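Local coordinates for protein methionyl-tRNA formyltransferase (Clostridium thermocellum, PDB 1ZGH) that probably transfers a formyl group from 10-formyltetrahydrofolate to the amino group of methionine carried on the initiator tRNA, at residues 41-49 / 157-168. Sequence-based numbering, arbitrary orientation.
Sequences WNIKNAQKF and EEIFMRASKIIF
The helical segments 41-49 and 157-168 run nearly parallel, crossing at -21° with their axes 10.0 Å apart, and Trp-41 and Phe-168 cross the interface in opposite directions as knobs into holes. The indole of Trp-41 lies among Glu-157, Phe-160, Met-161 and Ser-164. Selenomethionine Met-161 lays CG over one indole face, 3.9 Å from the five-membered ring centroid, a CH-pi contact suited to a flexible, unbranched chain; Phe-160 CB reaches Trp-41 CZ2. The carboxylate of Glu-157 meets Trp-41 CZ3 obliquely, while its OE2 accepts a hydrogen bond from Glu-221 N. Phe-168 sits among Asn-42, Asn-45, Ala-46 and Phe-49, with Asn-45 CB over one face; the small Ala-46 lets the ring come close to its backbone, and both touch Ile-35 of the mixed sheet beneath. Between the knobs, buried Ser-164 OG, set anti to its own N (chi1 -171°), reaches across to two asparagines. It donates to Asn-42 OD1 at 2.7 Å and accepts from Asn-45 ND2 at 2.9 Å, lying almost in that amide's plane. The same ND2 donates to a water that bridges to Met-161 O. One hydroxyl thus serves both amides, its directional bonds and the two aromatic knobs being consistent with a defined register.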
ATOM      1  N   TRP A  41       6.069  -2.319  -9.405  1.00 26.92           N
ATOM      2  CA  TRP A  41       6.339  -3.680  -8.875  1.00 25.62           C
ATOM      3  C   TRP A  41       5.029  -4.503  -8.798  1.00 24.68           C
ATOM      4  O   TRP A  41       5.016  -5.697  -9.063  1.00 23.28           O
ATOM      5  CB  TRP A  41       7.078  -3.625  -7.522  1.00 26.11           C
ATOM      6  CG  TRP A  41       6.397  -2.765  -6.488  1.00 24.66           C
ATOM      7  CD1 TRP A  41       5.408  -3.137  -5.645  1.00 26.81           C
ATOM      8  CD2 TRP A  41       6.628  -1.372  -6.242  1.00 26.64           C
ATOM      9  NE1 TRP A  41       5.019  -2.075  -4.855  1.00 25.69           N
ATOM     10  CE2 TRP A  41       5.734  -0.970  -5.226  1.00 26.50           C
ATOM     11  CE3 TRP A  41       7.521  -0.435  -6.764  1.00 27.86           C
ATOM     12  CZ2 TRP A  41       5.739   0.320  -4.704  1.00 28.94           C
ATOM     13  CZ3 TRP A  41       7.491   0.846  -6.286  1.00 26.24           C
ATOM     14  CH2 TRP A  41       6.614   1.213  -5.263  1.00 26.12           C
ATOM     15  N   ASN A  42       3.921  -3.842  -8.462  1.00 25.26           N
ATOM     16  CA  ASN A  42       2.628  -4.525  -8.367  1.00 25.39           C
ATOM     17  C   ASN A  42       2.143  -4.944  -9.740  1.00 26.00           C
ATOM     18  O   ASN A  42       1.610  -6.025  -9.914  1.00 25.41           O
ATOM     19  CB  ASN A  42       1.565  -3.619  -7.737  1.00 25.23           C
ATOM     20  CG  ASN A  42       1.778  -3.408  -6.237  1.00 25.08           C
ATOM     21  OD1 ASN A  42       2.039  -4.354  -5.513  1.00 27.92           O
ATOM     22  ND2 ASN A  42       1.676  -2.167  -5.795  1.00 23.60           N
ATOM     23  N   ILE A  43       2.317  -4.068 -10.724  1.00 26.88           N
ATOM     24  CA  ILE A  43       1.922  -4.375 -12.094  1.00 27.61           C
ATOM     25  C   ILE A  43       2.724  -5.552 -12.658  1.00 27.56           C
ATOM     26  O   ILE A  43       2.174  -6.439 -13.320  1.00 25.77           O
ATOM     27  CB  ILE A  43       2.062  -3.127 -12.990  1.00 27.70           C
ATOM     28  CG1 ILE A  43       1.099  -2.028 -12.513  1.00 27.23           C
ATOM     29  CG2 ILE A  43       1.791  -3.495 -14.470  1.00 28.00           C
ATOM     30  CD1 ILE A  43       1.381  -0.660 -13.164  1.00 30.19           C
ATOM     31  N   LYS A  44       4.035  -5.524 -12.437  1.00 28.32           N
ATOM     32  CA  LYS A  44       4.908  -6.615 -12.833  1.00 29.11           C
ATOM     33  C   LYS A  44       4.417  -7.912 -12.190  1.00 28.01           C
ATOM     34  O   LYS A  44       4.344  -8.918 -12.853  1.00 26.60           O
ATOM     35  CB  LYS A  44       6.375  -6.345 -12.444  1.00 29.14           C
ATOM     36  CG  LYS A  44       7.333  -7.589 -12.579  1.00 31.90           C
ATOM     37  CD  LYS A  44       8.800  -7.327 -12.089  1.00 34.37           C
ATOM     38  CE  LYS A  44       8.943  -6.912 -10.600  1.00 41.50           C
ATOM     39  NZ  LYS A  44       8.569  -7.943  -9.565  1.00 45.60           N
ATOM     40  N   ASN A  45       4.121  -7.870 -10.892  1.00 26.62           N
ATOM     41  CA  ASN A  45       3.732  -9.060 -10.136  1.00 26.67           C
ATOM     42  C   ASN A  45       2.361  -9.592 -10.584  1.00 26.40           C
ATOM     43  O   ASN A  45       2.126 -10.808 -10.586  1.00 26.50           O
ATOM     44  CB  ASN A  45       3.737  -8.769  -8.614  1.00 26.80           C
ATOM     45  CG  ASN A  45       5.153  -8.727  -8.009  1.00 28.16           C
ATOM     46  OD1 ASN A  45       6.101  -9.231  -8.598  1.00 28.59           O
ATOM     47  ND2 ASN A  45       5.285  -8.137  -6.823  1.00 25.32           N
ATOM     48  N   ALA A  46       1.493  -8.679 -11.004  1.00 25.85           N
ATOM     49  CA  ALA A  46       0.186  -9.026 -11.532  1.00 26.43           C
ATOM     50  C   ALA A  46       0.305  -9.690 -12.889  1.00 26.26           C
ATOM     51  O   ALA A  46      -0.389 -10.681 -13.144  1.00 25.88           O
ATOM     52  CB  ALA A  46      -0.714  -7.785 -11.609  1.00 26.28           C
ATOM     53  N   GLN A  47       1.168  -9.156 -13.759  1.00 26.51           N
ATOM     54  CA  GLN A  47       1.415  -9.773 -15.094  1.00 27.69           C
ATOM     55  C   GLN A  47       1.994 -11.186 -14.949  1.00 27.40           C
ATOM     56  O   GLN A  47       1.585 -12.116 -15.644  1.00 26.25           O
ATOM     57  CB  GLN A  47       2.352  -8.905 -15.936  1.00 27.72           C
ATOM     58  CG  GLN A  47       1.728  -7.561 -16.345  1.00 28.53           C
ATOM     59  CD  GLN A  47       2.722  -6.583 -16.941  1.00 30.73           C
ATOM     60  OE1 GLN A  47       3.930  -6.674 -16.705  1.00 36.89           O
ATOM     61  NE2 GLN A  47       2.214  -5.618 -17.698  1.00 35.17           N
ATOM     62  N   LYS A  48       2.928 -11.334 -14.007  1.00 27.74           N
ATOM     63  CA  LYS A  48       3.517 -12.636 -13.686  1.00 28.26           C
ATOM     64  C   LYS A  48       2.449 -13.604 -13.177  1.00 27.96           C
ATOM     65  O   LYS A  48       2.377 -14.764 -13.626  1.00 26.78           O
ATOM     66  CB  LYS A  48       4.618 -12.444 -12.642  1.00 28.80           C
ATOM     67  CG  LYS A  48       5.365 -13.678 -12.290  1.00 32.31           C
ATOM     68  N   PHE A  49       1.600 -13.117 -12.265  1.00 27.81           N
ATOM     69  CA  PHE A  49       0.524 -13.933 -11.696  1.00 28.21           C
ATOM     70  C   PHE A  49      -0.460 -14.367 -12.793  1.00 28.26           C
ATOM     71  O   PHE A  49      -0.899 -15.537 -12.832  1.00 29.12           O
ATOM     72  CB  PHE A  49      -0.209 -13.182 -10.572  1.00 28.00           C
ATOM     73  CG  PHE A  49      -1.324 -13.967  -9.969  1.00 28.72           C
ATOM     74  CD1 PHE A  49      -2.588 -13.975 -10.566  1.00 28.34           C
ATOM     75  CD2 PHE A  49      -1.120 -14.741  -8.834  1.00 29.32           C
ATOM     76  CE1 PHE A  49      -3.633 -14.743 -10.039  1.00 28.70           C
ATOM     77  CE2 PHE A  49      -2.170 -15.518  -8.309  1.00 30.23           C
ATOM     78  CZ  PHE A  49      -3.422 -15.518  -8.933  1.00 27.88           C
ATOM     79  N   GLU A 157       9.973   1.830  -0.967  1.00 26.21           N
ATOM     80  CA  GLU A 157      10.009   0.960  -2.102  1.00 24.90           C
ATOM     81  C   GLU A 157      10.312  -0.483  -1.730  1.00 25.34           C
ATOM     82  O   GLU A 157       9.608  -1.392  -2.200  1.00 23.42           O
ATOM     83  CB  GLU A 157      10.947   1.450  -3.212  1.00 25.87           C
ATOM     84  CG  GLU A 157      10.866   0.603  -4.540  1.00 25.96           C
ATOM     85  CD  GLU A 157      10.858   1.442  -5.795  1.00 27.19           C
ATOM     86  OE1 GLU A 157      11.125   0.894  -6.875  1.00 28.82           O
ATOM     87  OE2 GLU A 157      10.545   2.644  -5.711  1.00 29.17           O
ATOM     88  N   GLU A 158      11.316  -0.692  -0.875  1.00 24.58           N
ATOM     89  CA  GLU A 158      11.698  -2.028  -0.407  1.00 25.80           C
ATOM     90  C   GLU A 158      10.563  -2.697   0.386  1.00 25.62           C
ATOM     91  O   GLU A 158      10.237  -3.869   0.197  1.00 24.94           O
ATOM     92  CB  GLU A 158      12.996  -1.952   0.441  1.00 26.07           C
ATOM     93  CG  GLU A 158      14.266  -1.811  -0.395  1.00 27.07           C
ATOM     94  CD  GLU A 158      15.495  -1.349   0.411  1.00 27.74           C
ATOM     95  OE1 GLU A 158      15.327  -1.023   1.593  1.00 24.97           O
ATOM     96  OE2 GLU A 158      16.603  -1.302  -0.151  1.00 30.02           O
ATOM     97  N   ILE A 159       9.900  -1.908   1.218  1.00 24.94           N
ATOM     98  CA  ILE A 159       8.821  -2.425   2.060  1.00 24.01           C
ATOM     99  C   ILE A 159       7.590  -2.743   1.199  1.00 24.59           C
ATOM    100  O   ILE A 159       6.972  -3.777   1.375  1.00 22.99           O
ATOM    101  CB  ILE A 159       8.451  -1.384   3.177  1.00 23.75           C
ATOM    102  CG1 ILE A 159       9.621  -1.256   4.183  1.00 22.70           C
ATOM    103  CG2 ILE A 159       7.127  -1.779   3.875  1.00 24.21           C
ATOM    104  CD1 ILE A 159       9.546   0.017   5.023  1.00 24.07           C
ATOM    105  N   PHE A 160       7.248  -1.856   0.278  1.00 25.44           N
ATOM    106  CA  PHE A 160       6.108  -2.102  -0.630  1.00 26.35           C
ATOM    107  C   PHE A 160       6.357  -3.316  -1.526  1.00 26.42           C
ATOM    108  O   PHE A 160       5.439  -4.111  -1.776  1.00 24.06           O
ATOM    109  CB  PHE A 160       5.751  -0.856  -1.455  1.00 26.44           C
ATOM    110  CG  PHE A 160       5.133   0.244  -0.679  1.00 29.28           C
ATOM    111  CD1 PHE A 160       4.115   0.003   0.240  1.00 31.41           C
ATOM    112  CD2 PHE A 160       5.493   1.560  -0.931  1.00 30.42           C
ATOM    113  CE1 PHE A 160       3.531   1.043   0.917  1.00 28.85           C
ATOM    114  CE2 PHE A 160       4.905   2.581  -0.252  1.00 30.70           C
ATOM    115  CZ  PHE A 160       3.905   2.322   0.657  1.00 30.20           C
HETATM  116  N   MSE A 161       7.592  -3.502  -1.987  1.00 25.66           N
HETATM  117  CA  MSE A 161       7.902  -4.704  -2.770  1.00 27.90           C
HETATM  118  C   MSE A 161       7.859  -5.992  -1.925  1.00 26.17           C
HETATM  119  O   MSE A 161       7.442  -7.034  -2.390  1.00 23.15           O
HETATM  120  CB  MSE A 161       9.257  -4.569  -3.499  1.00 27.75           C
HETATM  121  CG  MSE A 161       9.234  -3.437  -4.518  1.00 28.31           C
HETATM  122 SE   MSE A 161      10.949  -3.360  -5.495  1.00 41.03          SE
HETATM  123  CE  MSE A 161      12.050  -2.987  -4.212  1.00 30.82           C
ATOM    124  N   ARG A 162       8.302  -5.902  -0.679  1.00 25.55           N
ATOM    125  CA  ARG A 162       8.220  -7.012   0.268  1.00 25.54           C
ATOM    126  C   ARG A 162       6.739  -7.389   0.529  1.00 24.87           C
ATOM    127  O   ARG A 162       6.377  -8.570   0.503  1.00 24.69           O
ATOM    128  CB  ARG A 162       8.931  -6.586   1.568  1.00 26.43           C
ATOM    129  CG  ARG A 162       9.025  -7.626   2.670  1.00 25.93           C
ATOM    130  CD  ARG A 162       9.745  -7.008   3.925  1.00 25.67           C
ATOM    131  NE  ARG A 162      11.039  -6.406   3.598  1.00 25.48           N
ATOM    132  CZ  ARG A 162      11.544  -5.292   4.110  1.00 27.74           C
ATOM    133  NH1 ARG A 162      10.903  -4.641   5.065  1.00 27.82           N
ATOM    134  NH2 ARG A 162      12.734  -4.847   3.684  1.00 27.56           N
ATOM    135  N   ALA A 163       5.892  -6.381   0.711  1.00 24.18           N
ATOM    136  CA  ALA A 163       4.462  -6.588   0.923  1.00 24.96           C
ATOM    137  C   ALA A 163       3.804  -7.205  -0.311  1.00 25.09           C
ATOM    138  O   ALA A 163       3.003  -8.149  -0.202  1.00 24.48           O
ATOM    139  CB  ALA A 163       3.815  -5.280   1.253  1.00 24.44           C
ATOM    140  N   SER A 164       4.154  -6.662  -1.477  1.00 26.04           N
ATOM    141  CA  SER A 164       3.605  -7.107  -2.760  1.00 26.44           C
ATOM    142  C   SER A 164       3.898  -8.589  -2.969  1.00 26.75           C
ATOM    143  O   SER A 164       3.012  -9.362  -3.392  1.00 26.09           O
ATOM    144  CB  SER A 164       4.163  -6.262  -3.909  1.00 26.76           C
ATOM    145  OG  SER A 164       3.487  -6.542  -5.126  1.00 26.70           O
ATOM    146  N   LYS A 165       5.133  -8.992  -2.656  1.00 26.62           N
ATOM    147  CA  LYS A 165       5.521 -10.385  -2.759  1.00 27.96           C
ATOM    148  C   LYS A 165       4.672 -11.289  -1.832  1.00 27.37           C
ATOM    149  O   LYS A 165       4.249 -12.356  -2.241  1.00 27.08           O
ATOM    150  CB  LYS A 165       7.020 -10.551  -2.540  1.00 27.73           C
ATOM    151  CG  LYS A 165       7.554 -11.951  -2.665  1.00 32.10           C
ATOM    152  CD  LYS A 165       9.123 -11.983  -2.807  1.00 32.04           C
ATOM    153  CE  LYS A 165       9.708 -13.336  -2.525  1.00 35.11           C
ATOM    154  NZ  LYS A 165      11.148 -13.451  -2.998  1.00 38.86           N
ATOM    155  N   ILE A 166       4.403 -10.845  -0.607  1.00 26.85           N
ATOM    156  CA  ILE A 166       3.518 -11.580   0.309  1.00 26.80           C
ATOM    157  C   ILE A 166       2.091 -11.669  -0.247  1.00 26.42           C
ATOM    158  O   ILE A 166       1.452 -12.725  -0.174  1.00 25.95           O
ATOM    159  CB  ILE A 166       3.533 -10.936   1.737  1.00 27.22           C
ATOM    160  CG1 ILE A 166       4.922 -11.147   2.360  1.00 28.42           C
ATOM    161  CG2 ILE A 166       2.404 -11.526   2.636  1.00 27.67           C
ATOM    162  CD1 ILE A 166       5.231 -10.359   3.681  1.00 27.59           C
ATOM    163  N   ILE A 167       1.601 -10.573  -0.816  1.00 25.32           N
ATOM    164  CA  ILE A 167       0.255 -10.504  -1.304  1.00 25.67           C
ATOM    165  C   ILE A 167       0.072 -11.462  -2.501  1.00 26.08           C
ATOM    166  O   ILE A 167      -0.899 -12.261  -2.571  1.00 25.72           O
ATOM    167  CB  ILE A 167      -0.128  -9.066  -1.678  1.00 25.10           C
ATOM    168  CG1 ILE A 167      -0.352  -8.258  -0.394  1.00 24.91           C
ATOM    169  CG2 ILE A 167      -1.414  -9.029  -2.528  1.00 24.79           C
ATOM    170  CD1 ILE A 167      -0.449  -6.727  -0.620  1.00 25.43           C
ATOM    171  N   PHE A 168       1.011 -11.387  -3.431  1.00 26.24           N
ATOM    172  CA  PHE A 168       0.926 -12.170  -4.669  1.00 26.87           C
ATOM    173  C   PHE A 168       1.315 -13.633  -4.530  1.00 28.13           C
ATOM    174  O   PHE A 168       0.713 -14.480  -5.208  1.00 26.11           O
ATOM    175  CB  PHE A 168       1.728 -11.520  -5.798  1.00 26.59           C
ATOM    176  CG  PHE A 168       0.993 -10.373  -6.462  1.00 26.33           C
ATOM    177  CD1 PHE A 168       0.034 -10.628  -7.418  1.00 24.48           C
ATOM    178  CD2 PHE A 168       1.257  -9.053  -6.112  1.00 27.22           C
ATOM    179  CE1 PHE A 168      -0.671  -9.581  -8.037  1.00 23.28           C
ATOM    180  CE2 PHE A 168       0.575  -7.987  -6.724  1.00 25.99           C
ATOM    181  CZ  PHE A 168      -0.405  -8.272  -7.712  1.00 26.95           C
TER
HETATM  182  O   HOH W   1       7.520  -7.045  -5.323  1.00 28.40           O